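Local coordinates for adhesion and penetration protein autotransporter (Haemophilus influenzae, PDB 3SYJ) that promotes bacterial aggregation and adherence to host cells through its surface-displayed passenger domain, which also carries a probable serine protease, at residues A[158-163]-A[168-173]. Residues are numbered along the deposited sequence; the frame is centred on the assembly and turned at random.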
loop_
_atom_site.group_PDB
_atom_site.type_symbol
_atom_site.label_atom_id
_atom_site.label_comp_id
_atom_site.label_asym_id
_atom_site.label_seq_id
_atom_site.Cartn_x
_atom_site.Cartn_y
_atom_site.Cartn_z
ATOM N N ARG A 158 64.711 18.647 23.225
ATOM C CA ARG A 158 65.416 17.791 22.276
ATOM C C ARG A 158 64.784 16.409 22.181
ATOM O O ARG A 158 64.542 15.749 23.196
ATOM C CB ARG A 158 66.878 17.652 22.674
ATOM C CG ARG A 158 67.627 18.950 22.627
ATOM C CD ARG A 158 69.084 18.736 22.954
ATOM N NE ARG A 158 69.882 19.883 22.542
ATOM C CZ ARG A 158 71.121 20.118 22.958
ATOM N NH1 ARG A 158 71.703 19.282 23.811
ATOM N NH2 ARG A 158 71.773 21.192 22.525
ATOM N N GLN A 159 64.520 15.972 20.957
ATOM C CA GLN A 159 63.777 14.737 20.745
ATOM C C GLN A 159 64.690 13.563 20.371
ATOM O O GLN A 159 65.489 13.657 19.441
ATOM C CB GLN A 159 62.680 14.941 19.686
ATOM C CG GLN A 159 61.765 16.141 19.920
ATOM C CD GLN A 159 60.776 15.958 21.074
ATOM O OE1 GLN A 159 60.752 14.921 21.747
ATOM N NE2 GLN A 159 59.948 16.981 21.303
ATOM N N PHE A 160 64.559 12.466 21.106
ATOM C CA PHE A 160 65.301 11.254 20.831
ATOM C C PHE A 160 64.342 10.088 20.704
ATOM O O PHE A 160 63.247 10.118 21.266
ATOM C CB PHE A 160 66.241 10.936 21.994
ATOM C CG PHE A 160 67.302 11.972 22.239
ATOM C CD1 PHE A 160 68.578 11.809 21.730
ATOM C CD2 PHE A 160 67.033 13.091 23.012
ATOM C CE1 PHE A 160 69.562 12.752 21.970
ATOM C CE2 PHE A 160 68.015 14.035 23.257
ATOM C CZ PHE A 160 69.280 13.864 22.733
ATOM N N TRP A 161 64.748 9.053 19.975
ATOM C CA TRP A 161 64.183 7.728 20.217
ATOM C C TRP A 161 65.284 6.724 20.557
ATOM O O TRP A 161 66.419 6.862 20.106
ATOM C CB TRP A 161 63.263 7.241 19.088
ATOM C CG TRP A 161 63.880 7.155 17.737
ATOM C CD1 TRP A 161 65.069 6.576 17.408
ATOM C CD2 TRP A 161 63.313 7.631 16.514
ATOM N NE1 TRP A 161 65.284 6.681 16.057
ATOM C CE2 TRP A 161 64.221 7.325 15.486
ATOM C CE3 TRP A 161 62.127 8.298 16.192
ATOM C CZ2 TRP A 161 63.984 7.659 14.164
ATOM C CZ3 TRP A 161 61.894 8.625 14.882
ATOM C CH2 TRP A 161 62.817 8.310 13.882
ATOM N N ARG A 162 64.948 5.741 21.385
ATOM C CA ARG A 162 65.928 4.781 21.875
ATOM C C ARG A 162 65.563 3.382 21.418
ATOM O O ARG A 162 64.395 3.002 21.463
ATOM C CB ARG A 162 65.982 4.807 23.397
ATOM C CG ARG A 162 66.269 6.169 23.965
ATOM C CD ARG A 162 67.039 6.082 25.268
ATOM N NE ARG A 162 67.843 7.286 25.422
ATOM C CZ ARG A 162 69.140 7.349 25.160
ATOM N NH1 ARG A 162 69.792 6.265 24.766
ATOM N NH2 ARG A 162 69.787 8.491 25.312
ATOM N N ASN A 163 66.562 2.619 20.976
ATOM C CA ASN A 163 66.315 1.265 20.495
ATOM C C ASN A 163 66.477 0.222 21.593
ATOM O O ASN A 163 66.614 0.556 22.770
ATOM C CB ASN A 163 67.193 0.930 19.285
ATOM C CG ASN A 163 68.676 0.902 19.622
ATOM O OD1 ASN A 163 69.063 0.715 20.777
ATOM N ND2 ASN A 163 69.514 1.087 18.607
ATOM N N GLY A 168 70.472 6.090 21.595
ATOM C CA GLY A 168 69.626 7.199 21.202
ATOM C C GLY A 168 69.975 7.814 19.863
ATOM O O GLY A 168 71.147 8.027 19.546
ATOM N N ASP A 169 68.942 8.078 19.068
ATOM C CA ASP A 169 69.069 8.938 17.903
ATOM C C ASP A 169 68.364 10.241 18.227
ATOM O O ASP A 169 67.203 10.228 18.629
ATOM C CB ASP A 169 68.392 8.320 16.682
ATOM C CG ASP A 169 69.102 7.081 16.176
ATOM O OD1 ASP A 169 70.310 6.914 16.458
ATOM O OD2 ASP A 169 68.436 6.277 15.486
ATOM N N GLN A 170 69.056 11.363 18.065
ATOM C CA GLN A 170 68.403 12.657 18.224
ATOM C C GLN A 170 67.747 13.066 16.919
ATOM O O GLN A 170 68.426 13.395 15.952
ATOM C CB GLN A 170 69.383 13.739 18.659
ATOM C CG GLN A 170 68.659 14.993 19.092
ATOM C CD GLN A 170 69.575 16.164 19.348
ATOM O OE1 GLN A 170 69.309 17.277 18.889
ATOM N NE2 GLN A 170 70.652 15.929 20.088
ATOM N N VAL A 171 66.422 13.043 16.891
ATOM C CA VAL A 171 65.695 13.234 15.644
ATOM C C VAL A 171 65.288 14.689 15.411
ATOM O O VAL A 171 65.028 15.087 14.279
ATOM C CB VAL A 171 64.469 12.322 15.589
ATOM C CG1 VAL A 171 64.906 10.859 15.709
ATOM C CG2 VAL A 171 63.497 12.685 16.703
ATOM N N ALA A 172 65.250 15.486 16.475
ATOM C CA ALA A 172 64.943 16.909 16.339
ATOM C C ALA A 172 65.569 17.764 17.445
ATOM O O ALA A 172 65.756 17.304 18.572
ATOM C CB ALA A 172 63.436 17.131 16.284
ATOM N N GLY A 173 65.888 19.012 17.114
ATOM C CA GLY A 173 66.351 19.966 18.105
ATOM C C GLY A 173 65.209 20.369 19.026
ATOM O O GLY A 173 64.061 19.981 18.799
HETATM O O HOH W 1 61.236 19.736 19.716
#
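W161 and V171 meet across a beta hairpin of the serine protease domain, strands 159-162 and 168-172, where the indole and the valine side chain cross at about a right angle. CG1 of V171 sits almost squarely above the six-membered ring, 3.5 Å from its centroid and 5° off the normal, a CH-pi contact. The indole gets there because CG of W161 lies between backbone N and carbonyl carbon (chi1 58°), which swings the ring across the hairpin. A broad aromatic suits this buried side, where helix 603-609 packs against both residues. The same ring spends its polar edge on D169: NE1 donates to OD2 at 3.2 Å in a bent bond, meeting it on the anti side, somewhat out of the carboxylate plane.

On the other face, F160 and Q170 are a non-hydrogen-bonded pair. With CG anti to its backbone N (chi1 -168°), Q170 lays CG over the phenyl face, 4.0 Å from the centroid, so its methylenes supply the apolar contact, while the H2 ring also stacks on F160.

At the Q159 end of the hairpin a classic beta bulge sets V171 and A172 against Q159. Q159 O accepts from V171 N at 2.8 Å and only weakly from A172 N, and Q159 N donates to A172 O at 3.0 Å. OE1 of Q159 is held by T179 and the G1 amino nitrogen. The bulge probably helps bring V171 under the indole, whose rotation packing and the NE1 bond together probably restrict.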